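Local coordinates for decapping nuclease RAI1 (Candida albicans, PDB 5BTH), which removes the NAD cap from the 5' end of NAD-capped RNAs as a metal-dependent hydrolase and binds and stimulates the exoribonuclease RAT1, at residues 19-24 with 233-238; 119-124 with 349-354; 124-129 with 337-342. All coordinates share one frame; numbering follows the deposited sequence.

Contacts 2 and 3 are neighbours and contact 1 stands apart. Contact 2 pairs strand 120-127 with strand 348-353. Contact 3 takes up the far end of strand 120-127 and sets it against the loop that follows helix 321-338. The two share Val124, and their centres are about 17 Å apart. In sequence, contact 3 otherwise falls between the segments of contact 2. Contact 1 lies on the opposite side of the chain's centre from contact 2, with centres about 31 Å apart. It is the one closest to the active site: the side chain of Glu21 is about 12 Å from that of the metal ligand Glu244. Contacts 2 and 3 are remote from the metal and substrate sites.

Contact 1 (19-24 with 233-238)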
loop_
_atom_site.group_PDB
_atom_site.type_symbol
_atom_site.label_atom_id
_atom_site.label_comp_id
_atom_site.label_asym_id
_atom_site.label_seq_id
_atom_site.Cartn_x
_atom_site.Cartn_y
_atom_site.Cartn_z
ATOM N N PRO A 19 7.960 -7.329 -11.239
ATOM C CA PRO A 19 8.472 -6.605 -10.073
ATOM C C PRO A 19 9.668 -7.317 -9.432
ATOM O O PRO A 19 9.704 -8.527 -9.460
ATOM C CB PRO A 19 7.275 -6.614 -9.092
ATOM C CG PRO A 19 6.083 -7.097 -9.867
ATOM C CD PRO A 19 6.605 -7.876 -11.023
ATOM N N ARG A 20 10.592 -6.584 -8.797
ATOM C CA ARG A 20 11.744 -7.206 -8.090
ATOM C C ARG A 20 12.052 -6.367 -6.907
ATOM O O ARG A 20 12.107 -5.143 -7.045
ATOM C CB ARG A 20 13.033 -7.231 -8.925
ATOM C CG ARG A 20 12.970 -7.998 -10.229
ATOM C CD ARG A 20 12.811 -9.503 -10.013
ATOM N NE ARG A 20 12.526 -10.219 -11.266
ATOM C CZ ARG A 20 12.001 -11.446 -11.363
ATOM N NH1 ARG A 20 11.662 -12.136 -10.281
ATOM N NH2 ARG A 20 11.788 -11.988 -12.562
ATOM N N GLU A 21 12.256 -7.006 -5.754
ATOM C CA GLU A 21 12.735 -6.309 -4.537
ATOM C C GLU A 21 14.176 -5.852 -4.637
ATOM O O GLU A 21 15.036 -6.655 -4.946
ATOM C CB GLU A 21 12.683 -7.202 -3.326
ATOM C CG GLU A 21 12.786 -6.414 -2.041
ATOM C CD GLU A 21 12.683 -7.258 -0.805
ATOM O OE1 GLU A 21 11.558 -7.549 -0.339
ATOM O OE2 GLU A 21 13.746 -7.582 -0.280
ATOM N N LEU A 22 14.427 -4.599 -4.280
ATOM C CA LEU A 22 15.757 -4.038 -4.245
ATOM C C LEU A 22 16.359 -4.124 -2.870
ATOM O O LEU A 22 17.524 -4.457 -2.696
ATOM C CB LEU A 22 15.681 -2.567 -4.654
ATOM C CG LEU A 22 15.108 -2.316 -6.071
ATOM C CD1 LEU A 22 15.296 -0.869 -6.531
ATOM C CD2 LEU A 22 15.724 -3.248 -7.106
ATOM N N PHE A 23 15.571 -3.733 -1.896
ATOM C CA PHE A 23 15.952 -3.834 -0.498
ATOM C C PHE A 23 14.725 -3.696 0.362
ATOM O O PHE A 23 13.611 -3.536 -0.155
ATOM C CB PHE A 23 16.953 -2.770 -0.104
ATOM C CG PHE A 23 16.499 -1.377 -0.359
ATOM C CD1 PHE A 23 16.585 -0.836 -1.637
ATOM C CD2 PHE A 23 16.039 -0.583 0.678
ATOM C CE1 PHE A 23 16.202 0.475 -1.877
ATOM C CE2 PHE A 23 15.660 0.719 0.444
ATOM C CZ PHE A 23 15.738 1.250 -0.833
ATOM N N SER A 24 14.921 -3.767 1.667
ATOM C CA SER A 24 13.868 -3.506 2.583
ATOM C C SER A 24 14.399 -2.755 3.778
ATOM O O SER A 24 15.578 -2.645 3.959
ATOM C CB SER A 24 13.255 -4.817 3.026
ATOM O OG SER A 24 14.176 -5.590 3.766
ATOM N N ASP A 233 17.162 -16.421 -0.138
ATOM C CA ASP A 233 18.336 -15.569 -0.268
ATOM C C ASP A 233 18.371 -14.949 -1.634
ATOM O O ASP A 233 18.899 -13.894 -1.812
ATOM C CB ASP A 233 19.628 -16.405 -0.123
ATOM C CG ASP A 233 19.947 -16.731 1.308
ATOM O OD1 ASP A 233 20.055 -15.778 2.106
ATOM O OD2 ASP A 233 20.090 -17.933 1.635
ATOM N N GLU A 234 17.851 -15.643 -2.634
ATOM C CA GLU A 234 17.993 -15.200 -4.007
ATOM C C GLU A 234 17.141 -13.918 -4.266
ATOM O O GLU A 234 15.898 -13.929 -4.165
ATOM C CB GLU A 234 17.557 -16.371 -4.916
ATOM C CG GLU A 234 18.407 -17.654 -4.930
ATOM C CD GLU A 234 18.613 -18.386 -3.589
ATOM O OE1 GLU A 234 17.750 -18.360 -2.682
ATOM O OE2 GLU A 234 19.687 -19.028 -3.449
ATOM N N GLN A 235 17.775 -12.814 -4.650
ATOM C CA GLN A 235 17.097 -11.506 -4.635
ATOM C C GLN A 235 15.819 -11.466 -5.461
ATOM O O GLN A 235 14.770 -10.966 -5.027
ATOM C CB GLN A 235 18.038 -10.397 -5.142
ATOM C CG GLN A 235 17.627 -8.960 -4.752
ATOM C CD GLN A 235 17.590 -8.704 -3.267
ATOM O OE1 GLN A 235 18.114 -9.492 -2.493
ATOM N NE2 GLN A 235 16.911 -7.626 -2.844
ATOM N N ASN A 236 15.924 -11.975 -6.669
ATOM C CA ASN A 236 14.850 -11.845 -7.621
ATOM C C ASN A 236 13.699 -12.840 -7.358
ATOM O O ASN A 236 12.828 -13.078 -8.228
ATOM C CB ASN A 236 15.436 -11.992 -9.034
ATOM C CG ASN A 236 16.056 -13.361 -9.274
ATOM O OD1 ASN A 236 16.032 -14.247 -8.406
ATOM N ND2 ASN A 236 16.604 -13.549 -10.475
ATOM N N LYS A 237 13.701 -13.439 -6.173
ATOM C CA LYS A 237 12.732 -14.461 -5.834
ATOM C C LYS A 237 11.959 -14.116 -4.615
ATOM O O LYS A 237 11.058 -14.868 -4.239
ATOM C CB LYS A 237 13.419 -15.814 -5.566
ATOM C CG LYS A 237 14.101 -16.459 -6.754
ATOM C CD LYS A 237 13.155 -16.847 -7.861
ATOM C CE LYS A 237 13.926 -17.155 -9.122
ATOM N NZ LYS A 237 12.985 -17.326 -10.257
ATOM N N LYS A 238 12.323 -13.018 -3.953
ATOM C CA LYS A 238 11.779 -12.745 -2.636
ATOM C C LYS A 238 10.327 -12.357 -2.607
ATOM O O LYS A 238 9.594 -12.797 -1.721
ATOM C CB LYS A 238 12.581 -11.671 -1.953
ATOM C CG LYS A 238 13.852 -12.234 -1.352
ATOM C CD LYS A 238 14.951 -11.211 -1.301
ATOM C CE LYS A 238 15.956 -11.615 -0.237
ATOM N NZ LYS A 238 17.060 -10.667 -0.350
#
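The Gln235 amide and the Glu21 carboxylate have planes 66° apart, and their side chains cross at about a right angle. Neither stacks on the other. The amide instead turns its nitrogen to the backbone of the strand: Gln235 NE2 donates to Glu21 O at 3.0 Å, reaching it from above the carbonyl plane. The N-H...O angle is 149°, so the bond is moderately bent. Gln235 gets there with CG anti to its backbone N (chi1 -161°) and a bend at chi2. The other end of the amide is also held, since Lys238 NZ donates to Gln235 OE1 at 2.7 Å. Together the two bonds fix the rotation of the amide.

The Arg20 side chain lies alongside that of Asn236, and Arg20 CD packs on Asn236 CB at 3.7 Å. Glu21 OE2 meets the aliphatic CD of Lys238 at 4.0 Å. Lys238 NZ is 4.5 Å from Glu21 OE2, beyond a salt bridge, but may still favour the charged carboxylate. Glu21 OE1 is hydrogen-bonded to Ser207.

This is a surface contact of a strand with the loop between strands 216-227 and 242-249. Strand 16-27 pairs antiparallel with strand 204-213, where Leu22 and Phe23 form a classic beta bulge opposite Val208. From the bulge, Phe23 packs on Ala83 and Ile84 of helix 77-91.

Contact 2 (119-124 with 349-354)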
loop_
_atom_site.group_PDB
_atom_site.type_symbol
_atom_site.label_atom_id
_atom_site.label_comp_id
_atom_site.label_asym_id
_atom_site.label_seq_id
_atom_site.Cartn_x
_atom_site.Cartn_y
_atom_site.Cartn_z
ATOM N N PRO A 119 -11.010 11.372 -3.480
ATOM C CA PRO A 119 -10.036 12.327 -4.022
ATOM C C PRO A 119 -8.675 11.695 -4.137
ATOM O O PRO A 119 -8.480 10.599 -3.660
ATOM C CB PRO A 119 -10.020 13.440 -2.995
ATOM C CG PRO A 119 -10.434 12.773 -1.720
ATOM C CD PRO A 119 -11.451 11.741 -2.125
ATOM N N ILE A 120 -7.763 12.364 -4.811
ATOM C CA ILE A 120 -6.341 12.016 -4.771
ATOM C C ILE A 120 -5.577 13.339 -4.850
ATOM O O ILE A 120 -5.753 14.093 -5.808
ATOM C CB ILE A 120 -5.918 11.148 -5.987
ATOM C CG1 ILE A 120 -6.550 9.749 -5.938
ATOM C CG2 ILE A 120 -4.409 11.060 -6.093
ATOM C CD1 ILE A 120 -6.426 8.992 -7.225
ATOM N N ASP A 121 -4.748 13.637 -3.857
ATOM C CA ASP A 121 -3.931 14.847 -3.919
ATOM C C ASP A 121 -2.448 14.626 -3.612
ATOM O O ASP A 121 -2.038 14.419 -2.467
ATOM C CB ASP A 121 -4.536 15.915 -3.020
ATOM C CG ASP A 121 -5.865 16.423 -3.559
ATOM O OD1 ASP A 121 -5.878 17.015 -4.648
ATOM O OD2 ASP A 121 -6.906 16.210 -2.923
ATOM N N LEU A 122 -1.632 14.714 -4.655
ATOM C CA LEU A 122 -0.216 14.412 -4.538
ATOM C C LEU A 122 0.626 15.480 -5.163
ATOM O O LEU A 122 0.203 16.192 -6.081
ATOM C CB LEU A 122 0.127 13.152 -5.308
ATOM C CG LEU A 122 -0.967 12.125 -5.517
ATOM C CD1 LEU A 122 -0.643 11.242 -6.696
ATOM C CD2 LEU A 122 -1.153 11.336 -4.246
ATOM N N TYR A 123 1.862 15.510 -4.695
ATOM C CA TYR A 123 2.900 16.313 -5.254
ATOM C C TYR A 123 3.816 15.486 -6.148
ATOM O O TYR A 123 4.140 14.345 -5.815
ATOM C CB TYR A 123 3.726 16.880 -4.113
ATOM C CG TYR A 123 3.011 17.878 -3.238
ATOM C CD1 TYR A 123 2.486 19.047 -3.782
ATOM C CD2 TYR A 123 2.915 17.695 -1.867
ATOM C CE1 TYR A 123 1.847 19.985 -2.986
ATOM C CE2 TYR A 123 2.282 18.636 -1.054
ATOM C CZ TYR A 123 1.755 19.786 -1.620
ATOM O OH TYR A 123 1.113 20.734 -0.839
ATOM N N VAL A 124 4.260 16.088 -7.252
ATOM C CA VAL A 124 5.237 15.504 -8.129
ATOM C C VAL A 124 6.462 16.368 -8.297
ATOM O O VAL A 124 6.336 17.564 -8.541
ATOM C CB VAL A 124 4.703 15.401 -9.542
ATOM C CG1 VAL A 124 5.710 14.649 -10.370
ATOM C CG2 VAL A 124 3.339 14.732 -9.502
ATOM N N ARG A 349 1.302 19.302 -9.119
ATOM C CA ARG A 349 0.249 18.737 -8.306
ATOM C C ARG A 349 -0.575 17.815 -9.138
ATOM O O ARG A 349 -1.103 18.198 -10.207
ATOM C CB ARG A 349 -0.647 19.810 -7.748
ATOM C CG ARG A 349 -0.133 20.333 -6.441
ATOM C CD ARG A 349 -1.046 21.445 -5.997
ATOM N NE ARG A 349 -1.353 21.304 -4.594
ATOM C CZ ARG A 349 -0.930 22.122 -3.626
ATOM N NH1 ARG A 349 -0.158 23.191 -3.900
ATOM N NH2 ARG A 349 -1.292 21.861 -2.364
ATOM N N LEU A 350 -0.664 16.586 -8.643
ATOM C CA LEU A 350 -1.603 15.658 -9.175
ATOM C C LEU A 350 -2.800 15.745 -8.258
ATOM O O LEU A 350 -2.689 15.608 -7.028
ATOM C CB LEU A 350 -1.027 14.236 -9.302
ATOM C CG LEU A 350 -1.500 13.643 -10.639
ATOM C CD1 LEU A 350 -0.838 14.345 -11.813
ATOM C CD2 LEU A 350 -1.265 12.152 -10.758
ATOM N N LYS A 351 -3.915 16.053 -8.907
ATOM C CA LYS A 351 -5.226 16.137 -8.323
ATOM C C LYS A 351 -6.139 15.283 -9.168
ATOM O O LYS A 351 -6.119 15.372 -10.396
ATOM C CB LYS A 351 -5.743 17.559 -8.423
ATOM C CG LYS A 351 -6.997 17.816 -7.626
ATOM C CD LYS A 351 -7.029 19.271 -7.215
ATOM C CE LYS A 351 -8.302 19.603 -6.464
ATOM N NZ LYS A 351 -8.207 19.127 -5.056
ATOM N N TYR A 352 -6.911 14.441 -8.504
ATOM C CA TYR A 352 -8.113 13.922 -9.079
ATOM C C TYR A 352 -9.187 14.585 -8.271
ATOM O O TYR A 352 -9.184 14.403 -7.060
ATOM C CB TYR A 352 -8.197 12.419 -8.933
ATOM C CG TYR A 352 -9.552 11.902 -9.236
ATOM C CD1 TYR A 352 -10.077 12.009 -10.519
ATOM C CD2 TYR A 352 -10.328 11.312 -8.252
ATOM C CE1 TYR A 352 -11.353 11.528 -10.812
ATOM C CE2 TYR A 352 -11.605 10.842 -8.532
ATOM C CZ TYR A 352 -12.115 10.962 -9.813
ATOM O OH TYR A 352 -13.375 10.493 -10.112
ATOM N N ASP A 353 -10.069 15.354 -8.947
ATOM C CA ASP A 353 -11.198 16.069 -8.297
ATOM C C ASP A 353 -12.477 15.336 -8.524
ATOM O O ASP A 353 -13.010 15.389 -9.656
ATOM C CB ASP A 353 -11.382 17.498 -8.835
ATOM C CG ASP A 353 -12.134 18.407 -7.841
ATOM O OD1 ASP A 353 -13.055 17.922 -7.170
ATOM O OD2 ASP A 353 -11.778 19.595 -7.695
ATOM N N PRO A 354 -12.996 14.652 -7.478
ATOM C CA PRO A 354 -14.175 13.794 -7.793
ATOM C C PRO A 354 -15.420 14.579 -8.243
ATOM O O PRO A 354 -16.125 14.153 -9.167
ATOM C CB PRO A 354 -14.434 13.004 -6.502
ATOM C CG PRO A 354 -13.461 13.504 -5.466
ATOM C CD PRO A 354 -12.444 14.407 -6.133
#
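Tyr123 and Arg349 run side by side, their ring and guanidinium planes 62° apart. Tyr123 CE1 sits over the centre of one guanidinium face, 3.6 Å from Arg349 CZ. The bend of the Arg349 chain at chi3 (135°) lays the guanidinium beside the outer half of the ring, toward the hydroxyl; its NH2 forms a salt bridge with Asp136.

On the same face, Lys351 lies along Asp121. Its CG is anti to the backbone N, and a turn at chi4 (78°) brings NZ to Asp121 OD1 at 3.2 Å, on the syn side. Asp121 OD2 is bridged by Arg143, so two cations grip the carboxylate.

The other face is mainly apolar: Ile120 CB meets Tyr352 CB at 3.9 Å, and Leu122 CD1 meets Leu350 CB at 4.0 Å. Between the faces, Leu122 and Leu350 exchange two backbone hydrogen bonds of 2.7 Å. Ile120 and Tyr352 form the next hydrogen-bonded pair, where the bond from Ile120 N to Tyr352 O is weak.

The antiparallel strands 120-124 and 349-353 are inner members of a sheet, flanked by strands 130-135 and 358-363. Helices 137-153 and 366-376 pack on the Tyr123 face, while Leu112 meets Ile120 and Tyr352 on the other.

Contact 3 (124-129 with 337-342); sequences VVPFDG and TTVDKK
The backbones come closest at Pro126 and Lys341, whose CA atoms are 5.0 Å apart, where the end of strand 120-127 passes the loop after helix 321-338. Beyond Phe127 the chain enters a two-residue type I' turn at Asp128 and Gly129, the beta-hairpin turn that joins strand 120-127 to the antiparallel strand 130-135. Both turn residues have positive phi, and for Gly129 the value of 82° suits a glycine. The contact therefore packs a hairpin end against a loop, within the nuclease domain of the PD-(D/E)XK class.

The Pro126 ring faces the loop. Its CG touches Val339 CG1 at 3.7 Å, and the two side chains cross at about a right angle. Val339 presents that methyl because CG1 is anti to its backbone N (chi1 178°). Leu131 and Tyr348 also touch Val339, so the valine is buried between the hairpin and strand 348-353. Pro126 CB lies 3.4 Å from Lys341 O, where the ring rests on the loop backbone.

Lys341 runs past the turn. The aliphatic part of its chain packs on Gly129, with CB 3.9 Å from Gly129 C. The chain then bends at chi4 (75°), and its amine leads away from the hairpin to Asn336 OD1, a hydrogen bond back to the preceding helix. Within the loop, Lys342 NZ makes a salt bridge with Asp340 OD1 at 2.9 Å, on the syn lone pair. Lys341 CD also lies 3.6 Å from Gly129 O.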
loop_
_atom_site.group_PDB
_atom_site.type_symbol
_atom_site.label_atom_id
_atom_site.label_comp_id
_atom_site.label_asym_id
_atom_site.label_seq_id
_atom_site.Cartn_x
_atom_site.Cartn_y
_atom_site.Cartn_z
ATOM N N VAL A 124 4.260 16.088 -7.252
ATOM C CA VAL A 124 5.237 15.504 -8.129
ATOM C C VAL A 124 6.462 16.368 -8.297
ATOM O O VAL A 124 6.336 17.564 -8.541
ATOM C CB VAL A 124 4.703 15.401 -9.542
ATOM C CG1 VAL A 124 5.710 14.649 -10.370
ATOM C CG2 VAL A 124 3.339 14.732 -9.502
ATOM N N VAL A 125 7.643 15.757 -8.275
ATOM C CA VAL A 125 8.872 16.527 -8.130
ATOM C C VAL A 125 10.046 15.993 -8.963
ATOM O O VAL A 125 10.531 14.875 -8.729
ATOM C CB VAL A 125 9.240 16.622 -6.659
ATOM C CG1 VAL A 125 10.454 17.506 -6.495
ATOM C CG2 VAL A 125 8.045 17.153 -5.906
ATOM N N PRO A 126 10.483 16.792 -9.958
ATOM C CA PRO A 126 11.637 16.465 -10.770
ATOM C C PRO A 126 12.932 16.594 -10.013
ATOM O O PRO A 126 13.107 17.545 -9.246
ATOM C CB PRO A 126 11.578 17.490 -11.893
ATOM C CG PRO A 126 10.151 17.859 -12.002
ATOM C CD PRO A 126 9.672 17.854 -10.581
ATOM N N PHE A 127 13.818 15.617 -10.218
ATOM C CA PHE A 127 15.119 15.574 -9.556
ATOM C C PHE A 127 15.966 14.426 -10.135
ATOM O O PHE A 127 15.472 13.274 -10.298
ATOM C CB PHE A 127 14.940 15.408 -8.055
ATOM C CG PHE A 127 16.187 15.604 -7.278
ATOM C CD1 PHE A 127 17.075 14.554 -7.095
ATOM C CD2 PHE A 127 16.472 16.822 -6.709
ATOM C CE1 PHE A 127 18.236 14.721 -6.358
ATOM C CE2 PHE A 127 17.633 17.006 -5.967
ATOM C CZ PHE A 127 18.517 15.950 -5.789
ATOM N N ASP A 128 17.219 14.752 -10.480
ATOM C CA ASP A 128 18.151 13.757 -10.956
ATOM C C ASP A 128 17.537 12.794 -11.974
ATOM O O ASP A 128 17.784 11.589 -11.929
ATOM C CB ASP A 128 18.675 12.968 -9.769
ATOM C CG ASP A 128 20.114 12.537 -9.935
ATOM O OD1 ASP A 128 20.615 12.513 -11.084
ATOM O OD2 ASP A 128 20.746 12.241 -8.893
ATOM N N GLY A 129 16.725 13.315 -12.883
ATOM C CA GLY A 129 16.250 12.537 -14.061
ATOM C C GLY A 129 15.070 11.627 -13.779
ATOM O O GLY A 129 14.716 10.734 -14.613
ATOM N N THR A 337 5.509 11.666 -20.093
ATOM C CA THR A 337 5.697 12.420 -21.309
ATOM C C THR A 337 5.434 13.912 -21.086
ATOM O O THR A 337 5.710 14.687 -21.963
ATOM C CB THR A 337 4.836 11.859 -22.471
ATOM O OG1 THR A 337 3.468 11.736 -22.069
ATOM C CG2 THR A 337 5.336 10.483 -22.933
ATOM N N THR A 338 4.975 14.315 -19.896
ATOM C CA THR A 338 4.464 15.668 -19.628
ATOM C C THR A 338 5.411 16.552 -18.836
ATOM O O THR A 338 5.341 17.789 -18.856
ATOM C CB THR A 338 3.164 15.581 -18.790
ATOM O OG1 THR A 338 2.095 15.054 -19.603
ATOM C CG2 THR A 338 2.760 16.940 -18.174
ATOM N N VAL A 339 6.233 15.919 -18.040
ATOM C CA VAL A 339 7.105 16.677 -17.198
ATOM C C VAL A 339 8.481 16.441 -17.753
ATOM O O VAL A 339 8.936 15.305 -17.831
ATOM C CB VAL A 339 7.009 16.190 -15.751
ATOM C CG1 VAL A 339 7.973 16.971 -14.831
ATOM C CG2 VAL A 339 5.565 16.268 -15.301
ATOM N N ASP A 340 9.122 17.509 -18.193
ATOM C CA ASP A 340 10.579 17.516 -18.343
ATOM C C ASP A 340 11.205 17.159 -16.964
ATOM O O ASP A 340 11.127 17.960 -15.981
ATOM C CB ASP A 340 11.014 18.912 -18.811
ATOM C CG ASP A 340 12.337 18.913 -19.542
ATOM O OD1 ASP A 340 13.096 17.927 -19.464
ATOM O OD2 ASP A 340 12.624 19.948 -20.173
ATOM N N LYS A 341 11.751 15.937 -16.883
ATOM C CA LYS A 341 12.287 15.406 -15.630
ATOM C C LYS A 341 13.543 16.197 -15.263
ATOM O O LYS A 341 13.866 16.356 -14.082
ATOM C CB LYS A 341 12.613 13.912 -15.742
ATOM C CG LYS A 341 11.445 12.984 -16.050
ATOM C CD LYS A 341 11.971 11.733 -16.738
ATOM C CE LYS A 341 11.107 10.497 -16.495
ATOM N NZ LYS A 341 9.815 10.460 -17.252
ATOM N N LYS A 342 14.203 16.711 -16.309
ATOM C CA LYS A 342 15.451 17.501 -16.230
ATOM C C LYS A 342 15.274 18.888 -15.661
ATOM O O LYS A 342 16.197 19.429 -15.082
ATOM C CB LYS A 342 16.098 17.634 -17.624
ATOM C CG LYS A 342 17.066 16.507 -17.989
ATOM C CD LYS A 342 17.031 16.135 -19.467
ATOM C CE LYS A 342 16.874 17.311 -20.430
ATOM N NZ LYS A 342 15.516 17.405 -21.067
#